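Local coordinates for protein putative rRNA methyltransferase (Sorangium cellulosum, PDB 4RWZ) that methylates 16S rRNA and confers aminoglycoside resistance, depends on the 30S subunit for activation, and probably modifies an adenine at N1, at residues A[25-30]-A[128-133]; A[52-57]-A[92-97]; A[101-106]-A[123-128]; A[113-118]-A[156-161]. All coordinates share one frame; numbering follows the deposited sequence.

Contact 1 (A[25-30]-A[128-133])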
loop_
_atom_site.group_PDB
_atom_site.type_symbol
_atom_site.label_atom_id
_atom_site.label_comp_id
_atom_site.label_asym_id
_atom_site.label_seq_id
_atom_site.Cartn_x
_atom_site.Cartn_y
_atom_site.Cartn_z
ATOM N N ALA A 25 3.169 9.734 -15.321
ATOM C CA ALA A 25 2.097 9.007 -15.973
ATOM C C ALA A 25 1.352 8.052 -15.030
ATOM O O ALA A 25 0.181 7.751 -15.248
ATOM C CB ALA A 25 2.649 8.239 -17.156
ATOM N N ARG A 26 2.041 7.547 -14.008
ATOM C CA ARG A 26 1.457 6.547 -13.107
ATOM C C ARG A 26 1.785 6.860 -11.668
ATOM O O ARG A 26 2.740 7.599 -11.386
ATOM C CB ARG A 26 1.978 5.146 -13.457
ATOM C CG ARG A 26 1.442 4.610 -14.818
ATOM C CD ARG A 26 2.107 3.308 -15.229
ATOM N NE ARG A 26 1.762 2.167 -14.384
ATOM C CZ ARG A 26 0.633 1.465 -14.480
ATOM N NH1 ARG A 26 -0.280 1.794 -15.391
ATOM N NH2 ARG A 26 0.413 0.432 -13.670
ATOM N N VAL A 27 0.995 6.280 -10.768
ATOM C CA VAL A 27 1.216 6.396 -9.336
ATOM C C VAL A 27 1.184 5.027 -8.697
ATOM O O VAL A 27 0.302 4.200 -8.982
ATOM C CB VAL A 27 0.109 7.255 -8.670
ATOM C CG1 VAL A 27 0.319 7.334 -7.135
ATOM C CG2 VAL A 27 0.058 8.645 -9.308
ATOM N N LEU A 28 2.174 4.770 -7.847
ATOM C CA LEU A 28 2.238 3.551 -7.062
ATOM C C LEU A 28 2.162 3.957 -5.604
ATOM O O LEU A 28 2.791 4.947 -5.209
ATOM C CB LEU A 28 3.587 2.852 -7.338
ATOM C CG LEU A 28 4.103 1.831 -6.354
ATOM C CD1 LEU A 28 3.257 0.551 -6.354
ATOM C CD2 LEU A 28 5.588 1.473 -6.726
ATOM N N ILE A 29 1.327 3.262 -4.823
ATOM C CA ILE A 29 1.318 3.494 -3.371
ATOM C C ILE A 29 1.604 2.187 -2.700
ATOM O O ILE A 29 0.956 1.167 -2.976
ATOM C CB ILE A 29 -0.021 4.076 -2.897
ATOM C CG1 ILE A 29 -0.266 5.411 -3.659
ATOM C CG2 ILE A 29 -0.017 4.217 -1.323
ATOM C CD1 ILE A 29 -1.658 6.081 -3.287
ATOM N N ASP A 30 2.574 2.191 -1.788
ATOM C CA ASP A 30 2.955 0.969 -1.083
ATOM C C ASP A 30 2.553 1.139 0.374
ATOM O O ASP A 30 3.127 1.961 1.047
ATOM C CB ASP A 30 4.492 0.795 -1.184
ATOM C CG ASP A 30 5.003 -0.497 -0.493
ATOM O OD1 ASP A 30 4.332 -1.559 -0.643
ATOM O OD2 ASP A 30 6.125 -0.502 0.165
ATOM N N LEU A 128 -7.982 4.294 -2.011
ATOM C CA LEU A 128 -6.736 4.841 -2.546
ATOM C C LEU A 128 -6.494 4.571 -4.036
ATOM O O LEU A 128 -5.564 5.128 -4.622
ATOM C CB LEU A 128 -5.485 4.273 -1.824
ATOM C CG LEU A 128 -5.327 4.654 -0.353
ATOM C CD1 LEU A 128 -3.948 4.243 0.189
ATOM C CD2 LEU A 128 -5.526 6.107 -0.218
ATOM N N VAL A 129 -7.286 3.681 -4.602
ATOM C CA VAL A 129 -7.022 3.163 -5.930
ATOM C C VAL A 129 -7.916 3.814 -6.971
ATOM O O VAL A 129 -9.098 3.980 -6.746
ATOM C CB VAL A 129 -7.252 1.650 -5.953
ATOM C CG1 VAL A 129 -6.818 1.055 -7.321
ATOM C CG2 VAL A 129 -6.402 1.013 -4.844
ATOM N N ARG A 130 -7.356 4.159 -8.118
ATOM C CA ARG A 130 -8.195 4.753 -9.172
ATOM C C ARG A 130 -8.948 3.625 -9.858
ATOM O O ARG A 130 -8.483 2.467 -9.842
ATOM C CB ARG A 130 -7.353 5.600 -10.145
ATOM C CG ARG A 130 -6.533 4.858 -11.123
ATOM C CD ARG A 130 -5.789 5.853 -12.028
ATOM N NE ARG A 130 -4.913 6.705 -11.240
ATOM C CZ ARG A 130 -4.633 7.971 -11.547
ATOM N NH1 ARG A 130 -5.200 8.515 -12.632
ATOM N NH2 ARG A 130 -3.802 8.693 -10.768
ATOM N N PRO A 131 -10.132 3.926 -10.433
ATOM C CA PRO A 131 -10.883 2.911 -11.201
ATOM C C PRO A 131 -9.985 2.243 -12.217
ATOM O O PRO A 131 -9.167 2.915 -12.865
ATOM C CB PRO A 131 -11.969 3.729 -11.927
ATOM C CG PRO A 131 -12.177 4.929 -11.055
ATOM C CD PRO A 131 -10.809 5.235 -10.437
ATOM N N GLY A 132 -10.022 0.916 -12.262
ATOM C CA GLY A 132 -9.153 0.181 -13.162
ATOM C C GLY A 132 -7.750 -0.077 -12.626
ATOM O O GLY A 132 -6.974 -0.794 -13.229
ATOM N N GLY A 133 -7.406 0.504 -11.486
ATOM C CA GLY A 133 -6.117 0.236 -10.900
ATOM C C GLY A 133 -6.076 -1.134 -10.236
ATOM O O GLY A 133 -7.066 -1.889 -10.237
#
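The backbones of Ile29 and Leu128 stay 8.2 Å apart between their CA atoms, so strand 26-31 and segment 128-133 meet through side chains. The setting is the Rossmann-like fold of class I methyltransferases. Strand 26-31 is an inner strand, the first in sequence of the strands of a seven-stranded sheet with order 3-2-1-4-5-7-6. Segment 128-133 leads from helix 119-127 into strand 133-139. Ile29 and Val27 are two residues apart on the strand, and both point their side chains toward the segment.

Ile29 offers its branch methyl. CG2 is turned anti to the backbone N and lies 4.2 Å from Leu128 CD1. Leu128 in turn packs on Leu90 and Leu94, and Ile29 also touches Val54. The apolar cluster is therefore larger than this pair.

The second touch is more mixed. Val27 CG2 lies 4.1 Å from Arg130 NH2, and the two side chains cross at about a right angle. Arg130 starts with CG between its backbone N and carbonyl carbon. Its chain then runs extended and bends at chi3 (60°), which brings NH2 beside Val27. The polar task of NH2 lies elsewhere, in a hydrogen bond to Leu97 O. Val27 thus provides an apolar neighbour beside a nitrogen that already has an acceptor.

The corner that follows is a type II beta turn from Arg130 to Gly133. Gly132 takes the positive phi (84°) of its third position. The turn is closed by Gly133 N, which donates to Arg130 O at 2.8 Å.

Contact 2 (A[52-57]-A[92-97])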
loop_
_atom_site.group_PDB
_atom_site.type_symbol
_atom_site.label_atom_id
_atom_site.label_comp_id
_atom_site.label_asym_id
_atom_site.label_seq_id
_atom_site.Cartn_x
_atom_site.Cartn_y
_atom_site.Cartn_z
ATOM N N ILE A 52 4.847 6.225 -3.789
ATOM C CA ILE A 52 4.564 6.748 -2.456
ATOM C C ILE A 52 4.601 5.611 -1.479
ATOM O O ILE A 52 3.867 4.645 -1.645
ATOM C CB ILE A 52 3.159 7.419 -2.407
ATOM C CG1 ILE A 52 3.075 8.514 -3.480
ATOM C CG2 ILE A 52 2.906 7.954 -0.994
ATOM C CD1 ILE A 52 1.654 9.238 -3.521
ATOM N N GLY A 53 5.456 5.690 -0.453
ATOM C CA GLY A 53 5.445 4.657 0.580
ATOM C C GLY A 53 4.732 5.232 1.805
ATOM O O GLY A 53 4.927 6.410 2.147
ATOM N N VAL A 54 3.894 4.412 2.448
ATOM C CA VAL A 54 3.107 4.850 3.634
ATOM C C VAL A 54 3.435 3.939 4.786
ATOM O O VAL A 54 3.477 2.732 4.592
ATOM C CB VAL A 54 1.579 4.704 3.333
ATOM C CG1 VAL A 54 0.706 5.270 4.494
ATOM C CG2 VAL A 54 1.221 5.447 2.076
ATOM N N ASP A 55 3.643 4.471 6.007
ATOM C CA ASP A 55 3.867 3.593 7.133
ATOM C C ASP A 55 3.443 4.368 8.394
ATOM O O ASP A 55 3.535 5.571 8.396
ATOM C CB ASP A 55 5.370 3.256 7.260
ATOM C CG ASP A 55 5.629 2.108 8.227
ATOM O OD1 ASP A 55 5.783 2.340 9.478
ATOM O OD2 ASP A 55 5.669 0.950 7.776
ATOM N N PRO A 56 2.939 3.665 9.403
ATOM C CA PRO A 56 2.467 4.364 10.600
ATOM C C PRO A 56 3.571 4.991 11.433
ATOM O O PRO A 56 3.215 5.822 12.301
ATOM C CB PRO A 56 1.751 3.260 11.410
ATOM C CG PRO A 56 2.155 2.010 10.867
ATOM C CD PRO A 56 2.554 2.234 9.410
ATOM N N ALA A 57 4.814 4.580 11.286
ATOM C CA ALA A 57 5.905 5.118 12.160
ATOM C C ALA A 57 6.903 5.832 11.278
ATOM O O ALA A 57 7.672 5.141 10.544
ATOM C CB ALA A 57 6.599 3.980 12.887
ATOM N N GLU A 92 -6.679 11.698 3.153
ATOM C CA GLU A 92 -7.622 11.911 2.054
ATOM C C GLU A 92 -6.938 12.417 0.797
ATOM O O GLU A 92 -7.445 12.188 -0.310
ATOM C CB GLU A 92 -8.749 12.879 2.492
ATOM C CG GLU A 92 -8.202 14.233 2.850
ATOM C CD GLU A 92 -9.256 15.188 3.379
ATOM O OE1 GLU A 92 -10.410 14.747 3.622
ATOM O OE2 GLU A 92 -8.917 16.388 3.554
ATOM N N GLU A 93 -5.779 13.070 0.950
ATOM C CA GLU A 93 -5.028 13.557 -0.203
ATOM C C GLU A 93 -4.625 12.420 -1.167
ATOM O O GLU A 93 -4.315 12.669 -2.331
ATOM C CB GLU A 93 -3.752 14.272 0.255
ATOM C CG GLU A 93 -4.007 15.581 1.012
ATOM C CD GLU A 93 -4.221 15.381 2.484
ATOM O OE1 GLU A 93 -4.479 14.241 2.924
ATOM O OE2 GLU A 93 -4.138 16.379 3.233
ATOM N N LEU A 94 -4.589 11.188 -0.669
ATOM C CA LEU A 94 -4.178 10.062 -1.544
ATOM C C LEU A 94 -5.376 9.413 -2.204
ATOM O O LEU A 94 -5.230 8.522 -3.044
ATOM C CB LEU A 94 -3.414 9.002 -0.757
ATOM C CG LEU A 94 -2.134 9.461 -0.084
ATOM C CD1 LEU A 94 -1.548 8.276 0.677
ATOM C CD2 LEU A 94 -1.158 9.975 -1.141
ATOM N N ALA A 95 -6.571 9.868 -1.881
ATOM C CA ALA A 95 -7.760 9.210 -2.444
ATOM C C ALA A 95 -7.809 9.162 -3.941
ATOM O O ALA A 95 -7.562 10.170 -4.595
ATOM C CB ALA A 95 -9.063 9.868 -1.888
ATOM N N GLY A 96 -8.125 7.974 -4.484
ATOM C CA GLY A 96 -8.312 7.801 -5.906
ATOM C C GLY A 96 -7.064 7.969 -6.751
ATOM O O GLY A 96 -7.187 8.062 -7.956
ATOM N N LEU A 97 -5.867 7.970 -6.164
ATOM C CA LEU A 97 -4.675 8.222 -6.974
ATOM C C LEU A 97 -3.975 7.011 -7.582
ATOM O O LEU A 97 -3.349 7.150 -8.646
ATOM C CB LEU A 97 -3.599 8.974 -6.171
ATOM C CG LEU A 97 -3.864 10.403 -5.720
ATOM C CD1 LEU A 97 -2.561 10.892 -5.044
ATOM C CD2 LEU A 97 -4.268 11.300 -6.876
#
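Leu94 meets Ile52 and Val54 through methyl groups alone, and no flat group takes part in the touch. The flat group close by is the carboxylate of Asp55, next to Val54 in the chain. Its OD1 receives Ala57 N at 3.0 Å on the anti side, 19° out of the carboxylate plane. This is an Asx turn at the end of strand 49-55. OD1 also forms a salt bridge with Arg60, and OD2 accepts from Gly34 N. In related class I methyltransferases an acidic residue at the end of this second strand commonly binds the ribose of S-adenosylmethionine, so a similar role for Asp55 is possible.

Ile52 and Val54 alternate with Gly53 along the strand and point the same way, toward segment 92-97. Leu94 meets them with its fork. Its CD2 lies 3.8 Å from Ile52 CD1, at the far end of the isoleucine chain. Its CD1 lies 4.2 Å from Val54 CG2. The leucine runs antiparallel to, and alongside, both side chains. CG2 of Val54 stands anti to the carbonyl carbon, beside the backbone N, which places it at the leucine.

Leu94 closes the 3-10 segment 92-94. It also starts a type II turn, in which Leu97 N donates to Leu94 O at 3.2 Å. Leu17 of helix 14-21 and Leu128 pack on Leu94 as well. Arg14 NH1 holds the carbonyls of Glu93 and Ala95. The touch is nondirectional apolar burial; the polar bonds of this loop, such as those from Arg14, are made outside it.

Contact 3 (A[101-106]-A[123-128])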
loop_
_atom_site.group_PDB
_atom_site.type_symbol
_atom_site.label_atom_id
_atom_site.label_comp_id
_atom_site.label_asym_id
_atom_site.label_seq_id
_atom_site.Cartn_x
_atom_site.Cartn_y
_atom_site.Cartn_z
ATOM N N LEU A 101 -1.498 -0.389 -6.031
ATOM C CA LEU A 101 -1.367 -0.295 -4.572
ATOM C C LEU A 101 -0.763 -1.610 -4.125
ATOM O O LEU A 101 -1.359 -2.659 -4.347
ATOM C CB LEU A 101 -2.747 -0.165 -3.942
ATOM C CG LEU A 101 -2.850 -0.210 -2.410
ATOM C CD1 LEU A 101 -2.184 0.962 -1.899
ATOM C CD2 LEU A 101 -4.394 -0.187 -2.094
ATOM N N THR A 102 0.400 -1.568 -3.486
ATOM C CA THR A 102 1.075 -2.796 -3.079
ATOM C C THR A 102 1.039 -3.004 -1.553
ATOM O O THR A 102 1.097 -2.039 -0.763
ATOM C CB THR A 102 2.548 -2.837 -3.568
ATOM O OG1 THR A 102 3.237 -1.662 -3.080
ATOM C CG2 THR A 102 2.594 -2.893 -5.132
ATOM N N LEU A 103 0.854 -4.268 -1.143
ATOM C CA LEU A 103 1.007 -4.647 0.292
ATOM C C LEU A 103 1.976 -5.802 0.282
ATOM O O LEU A 103 1.611 -6.923 -0.083
ATOM C CB LEU A 103 -0.314 -5.108 0.896
ATOM C CG LEU A 103 -1.266 -3.908 1.076
ATOM C CD1 LEU A 103 -2.144 -3.942 -0.061
ATOM C CD2 LEU A 103 -2.054 -3.864 2.352
ATOM N N ASN A 104 3.214 -5.525 0.662
ATOM C CA ASN A 104 4.292 -6.529 0.624
ATOM C C ASN A 104 4.528 -7.067 2.011
ATOM O O ASN A 104 5.048 -6.350 2.853
ATOM C CB ASN A 104 5.589 -5.872 0.162
ATOM C CG ASN A 104 5.534 -5.481 -1.286
ATOM O OD1 ASN A 104 5.121 -6.283 -2.100
ATOM N ND2 ASN A 104 5.914 -4.246 -1.614
ATOM N N PHE A 105 4.155 -8.318 2.235
ATOM C CA PHE A 105 4.338 -8.954 3.549
ATOM C C PHE A 105 3.723 -8.185 4.710
ATOM O O PHE A 105 4.411 -7.856 5.685
ATOM C CB PHE A 105 5.825 -9.208 3.816
ATOM C CG PHE A 105 6.456 -10.063 2.741
ATOM C CD1 PHE A 105 6.092 -11.390 2.622
ATOM C CD2 PHE A 105 7.376 -9.546 1.858
ATOM C CE1 PHE A 105 6.639 -12.203 1.614
ATOM C CE2 PHE A 105 7.921 -10.369 0.856
ATOM C CZ PHE A 105 7.536 -11.692 0.761
ATOM N N PRO A 106 2.420 -7.903 4.623
ATOM C CA PRO A 106 1.749 -7.189 5.727
ATOM C C PRO A 106 1.830 -8.006 7.032
ATOM O O PRO A 106 1.816 -9.229 6.986
ATOM C CB PRO A 106 0.262 -7.147 5.266
ATOM C CG PRO A 106 0.127 -8.316 4.310
ATOM C CD PRO A 106 1.490 -8.279 3.552
ATOM N N GLU A 123 -12.338 -1.520 2.235
ATOM C CA GLU A 123 -12.853 -0.234 1.800
ATOM C C GLU A 123 -11.791 0.876 1.929
ATOM O O GLU A 123 -11.706 1.773 1.086
ATOM C CB GLU A 123 -14.123 0.136 2.603
ATOM C CG GLU A 123 -15.297 -0.822 2.279
ATOM C CD GLU A 123 -16.499 -0.602 3.132
ATOM O OE1 GLU A 123 -16.657 0.566 3.599
ATOM O OE2 GLU A 123 -17.310 -1.563 3.270
ATOM N N ALA A 124 -11.006 0.829 3.012
ATOM C CA ALA A 124 -9.990 1.870 3.167
ATOM C C ALA A 124 -8.956 1.790 2.023
ATOM O O ALA A 124 -8.478 2.829 1.515
ATOM C CB ALA A 124 -9.287 1.750 4.538
ATOM N N LEU A 125 -8.594 0.564 1.653
ATOM C CA LEU A 125 -7.604 0.361 0.553
ATOM C C LEU A 125 -8.201 0.739 -0.806
ATOM O O LEU A 125 -7.546 1.391 -1.636
ATOM C CB LEU A 125 -7.132 -1.088 0.572
ATOM C CG LEU A 125 -6.362 -1.472 1.869
ATOM C CD1 LEU A 125 -6.127 -2.980 1.790
ATOM C CD2 LEU A 125 -5.017 -0.766 1.903
ATOM N N ARG A 126 -9.444 0.359 -1.037
ATOM C CA ARG A 126 -10.111 0.683 -2.300
ATOM C C ARG A 126 -10.196 2.200 -2.493
ATOM O O ARG A 126 -10.130 2.713 -3.605
ATOM C CB ARG A 126 -11.505 0.062 -2.344
ATOM C CG ARG A 126 -12.365 0.509 -3.553
ATOM C CD ARG A 126 -11.724 0.031 -4.900
ATOM N NE ARG A 126 -12.585 0.402 -6.036
ATOM C CZ ARG A 126 -12.564 1.616 -6.588
ATOM N NH1 ARG A 126 -11.769 2.557 -6.082
ATOM N NH2 ARG A 126 -13.323 1.907 -7.622
ATOM N N ARG A 127 -10.316 2.935 -1.395
ATOM C CA ARG A 127 -10.367 4.393 -1.492
ATOM C C ARG A 127 -9.122 4.985 -2.139
ATOM O O ARG A 127 -9.203 6.051 -2.809
ATOM C CB ARG A 127 -10.593 4.983 -0.083
ATOM C CG ARG A 127 -10.609 6.481 0.069
ATOM C CD ARG A 127 -10.853 6.699 1.597
ATOM N NE ARG A 127 -10.856 8.065 2.090
ATOM C CZ ARG A 127 -9.886 8.584 2.835
ATOM N NH1 ARG A 127 -8.822 7.855 3.151
ATOM N NH2 ARG A 127 -9.978 9.835 3.267
ATOM N N LEU A 128 -7.982 4.294 -2.011
ATOM C CA LEU A 128 -6.736 4.841 -2.546
ATOM C C LEU A 128 -6.494 4.571 -4.036
ATOM O O LEU A 128 -5.564 5.128 -4.622
ATOM C CB LEU A 128 -5.485 4.273 -1.824
ATOM C CG LEU A 128 -5.327 4.654 -0.353
ATOM C CD1 LEU A 128 -3.948 4.243 0.189
ATOM C CD2 LEU A 128 -5.526 6.107 -0.218
#
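Leu125 O is approached by two groups. Leu128 N, three residues on, donates a hydrogen bond to it at 3.0 Å. From strand 98-104, Leu101 CD2 rests against the same oxygen at 3.6 Å. This methyl also lies 3.9 Å from Leu125 CB, so it sits against the helix backbone. The two leucines cross at about a right angle. Leu101 has CG anti to its backbone N (chi1 173°), and this carries the fork up to the helix.

The fork of Leu101 has a second use. Its CD1 lies 4.3 Å from Leu128 CD1, so one side chain reaches both Leu125 and Leu128. Leu103 comes two residues later on the same face of the strand. Its CD2 lies 4.2 Å from Leu125 CD1.

The arrangement belongs to a beta-alpha-beta crossover of the Rossmann-like fold. Strand 98-104 is followed by helices 108-115 and 119-127, and the chain returns as the parallel neighbour 133-139. Helix 119-127 packs on the face of the sheet that carries Leu101 and Leu103. On the other face, Thr102 touches Phe38 of helix 37-45, and its OG1 is hydrogen-bonded to Asp30 OD1.

The arginines of the helix are held outside the leucine cluster. Arg126 donates to Gly175 O through NE and to Ile214 O through NH2, while Arg127 NH1 donates to Leu90 O.

Contact 4 (A[113-118]-A[156-161])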
loop_
_atom_site.group_PDB
_atom_site.type_symbol
_atom_site.label_atom_id
_atom_site.label_comp_id
_atom_site.label_asym_id
_atom_site.label_seq_id
_atom_site.Cartn_x
_atom_site.Cartn_y
_atom_site.Cartn_z
ATOM N N ALA A 113 -6.985 -9.120 7.680
ATOM C CA ALA A 113 -7.993 -8.267 7.074
ATOM C C ALA A 113 -8.110 -8.603 5.579
ATOM O O ALA A 113 -9.183 -8.436 4.998
ATOM C CB ALA A 113 -7.644 -6.749 7.296
ATOM N N LEU A 114 -7.016 -9.040 4.922
ATOM C CA LEU A 114 -7.103 -9.319 3.467
ATOM C C LEU A 114 -7.620 -10.721 3.166
ATOM O O LEU A 114 -8.176 -11.002 2.053
ATOM C CB LEU A 114 -5.697 -9.161 2.777
ATOM C CG LEU A 114 -5.137 -7.727 2.867
ATOM C CD1 LEU A 114 -3.601 -7.776 2.486
ATOM C CD2 LEU A 114 -5.846 -6.823 1.894
ATOM N N VAL A 115 -7.460 -11.633 4.132
ATOM C CA VAL A 115 -7.879 -13.027 3.857
ATOM C C VAL A 115 -9.163 -13.455 4.554
ATOM O O VAL A 115 -9.738 -14.490 4.170
ATOM C CB VAL A 115 -6.769 -14.072 4.117
ATOM C CG1 VAL A 115 -5.509 -13.720 3.278
ATOM C CG2 VAL A 115 -6.414 -14.155 5.586
ATOM N N LEU A 116 -9.596 -12.731 5.597
ATOM C CA LEU A 116 -10.857 -13.116 6.252
ATOM C C LEU A 116 -12.079 -12.883 5.340
ATOM O O LEU A 116 -12.911 -13.800 5.157
ATOM C CB LEU A 116 -11.014 -12.473 7.647
ATOM C CG LEU A 116 -9.952 -13.038 8.627
ATOM C CD1 LEU A 116 -9.997 -12.380 10.009
ATOM C CD2 LEU A 116 -10.044 -14.562 8.712
ATOM N N PRO A 117 -12.242 -11.679 4.772
ATOM C CA PRO A 117 -11.537 -10.413 4.961
ATOM C C PRO A 117 -12.342 -9.521 5.869
ATOM O O PRO A 117 -13.421 -9.902 6.349
ATOM C CB PRO A 117 -11.505 -9.826 3.546
ATOM C CG PRO A 117 -12.896 -10.207 3.020
ATOM C CD PRO A 117 -13.188 -11.597 3.632
ATOM N N GLU A 118 -11.803 -8.329 6.123
ATOM C CA GLU A 118 -12.485 -7.335 6.949
ATOM C C GLU A 118 -12.901 -6.146 6.101
ATOM O O GLU A 118 -12.038 -5.444 5.592
ATOM C CB GLU A 118 -11.573 -6.874 8.122
ATOM C CG GLU A 118 -11.182 -8.040 9.019
ATOM C CD GLU A 118 -10.082 -7.618 10.013
ATOM O OE1 GLU A 118 -9.973 -6.400 10.244
ATOM O OE2 GLU A 118 -9.318 -8.469 10.512
ATOM N N PRO A 156 -7.439 -18.782 7.254
ATOM C CA PRO A 156 -7.867 -19.781 6.277
ATOM C C PRO A 156 -6.843 -20.008 5.175
ATOM O O PRO A 156 -6.054 -19.121 4.878
ATOM C CB PRO A 156 -9.128 -19.148 5.682
ATOM C CG PRO A 156 -8.910 -17.673 5.807
ATOM C CD PRO A 156 -8.141 -17.493 7.095
ATOM N N GLU A 157 -6.844 -21.214 4.616
ATOM C CA GLU A 157 -6.084 -21.519 3.418
ATOM C C GLU A 157 -6.813 -20.908 2.237
ATOM O O GLU A 157 -8.046 -21.001 2.140
ATOM N N LEU A 158 -6.078 -20.264 1.340
ATOM C CA LEU A 158 -6.739 -19.621 0.210
ATOM C C LEU A 158 -6.971 -20.594 -0.963
ATOM O O LEU A 158 -6.474 -20.397 -2.052
ATOM C CB LEU A 158 -5.946 -18.385 -0.220
ATOM C CG LEU A 158 -6.417 -17.017 0.304
ATOM C CD1 LEU A 158 -6.775 -17.115 1.756
ATOM C CD2 LEU A 158 -5.349 -15.966 0.114
ATOM N N SER A 159 -7.783 -21.615 -0.706
ATOM C CA SER A 159 -8.216 -22.598 -1.676
ATOM C C SER A 159 -9.261 -22.001 -2.601
ATOM O O SER A 159 -9.778 -20.915 -2.335
ATOM C CB SER A 159 -8.844 -23.762 -0.930
ATOM O OG SER A 159 -10.031 -23.340 -0.276
ATOM N N ASP A 160 -9.613 -22.722 -3.669
ATOM C CA ASP A 160 -10.607 -22.230 -4.601
ATOM C C ASP A 160 -11.938 -22.015 -3.928
ATOM O O ASP A 160 -12.662 -21.085 -4.274
ATOM C CB ASP A 160 -10.797 -23.189 -5.770
ATOM C CG ASP A 160 -9.561 -23.333 -6.610
ATOM O OD1 ASP A 160 -8.741 -22.391 -6.643
ATOM O OD2 ASP A 160 -9.444 -24.367 -7.298
ATOM N N ALA A 161 -12.255 -22.872 -2.958
ATOM C CA ALA A 161 -13.509 -22.765 -2.229
ATOM C C ALA A 161 -13.514 -21.541 -1.356
ATOM O O ALA A 161 -14.547 -20.878 -1.227
ATOM C CB ALA A 161 -13.742 -24.007 -1.389
#
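Val115 has chi1 at -56°, which sets CG1 anti to its carbonyl carbon and CG2 between the backbone N and that carbon. The two methyls thus face different partners. CG1 meets the fork of Leu158, at 3.9 Å from both Leu158 CD1 and Leu158 CD2. CG2 lies 4.0 Å from Pro156 CD.

Two more groups touch the ring of Pro156. Leu116 points its CB away, yet its CD2 comes back to 3.9 Å from Pro156 CD. Val115 O lies 3.7 Å from Pro156 CG, and the same oxygen accepts a hydrogen bond from Trp162 NE1.

The contact joins the C-terminal part of helix 108-115 to the approach to helix 160-172. Segment 156-161 ends the long connection after strand 133-139. In NpmA-type relatives this linker probably helps to recognise the ribosome. Leu158 is the centre of an inverse gamma turn, with a weak bond of 2.9 Å from Ser159 N to Glu157 O. Ser159 then N-caps helix 160-172 through OG, which is bonded to Trp162 N.

How the contacts relate
Contacts 1, 2 and 3 sit on one seven-stranded sheet, with centres 10 to 11 Å apart. They use three adjacent parallel strands, 49-55, 26-31 and 98-104. Polar bonds tie the group: Ile29 O to Thr102 N, Asp30 N to Ile52 O, and probably Gly96 N to Arg127 O. Along the chain, contact 2 lies between the segments of contact 1; contact 3 follows and runs up to the second, at their shared Leu128. Contact 4 lies 15 Å from contact 3 between centres and meets it where Leu114 packs on Leu125 and Leu103. The first three build the methyltransferase core; contact 4 joins helix 108-115, packed on it, to the connection before helix 160-172.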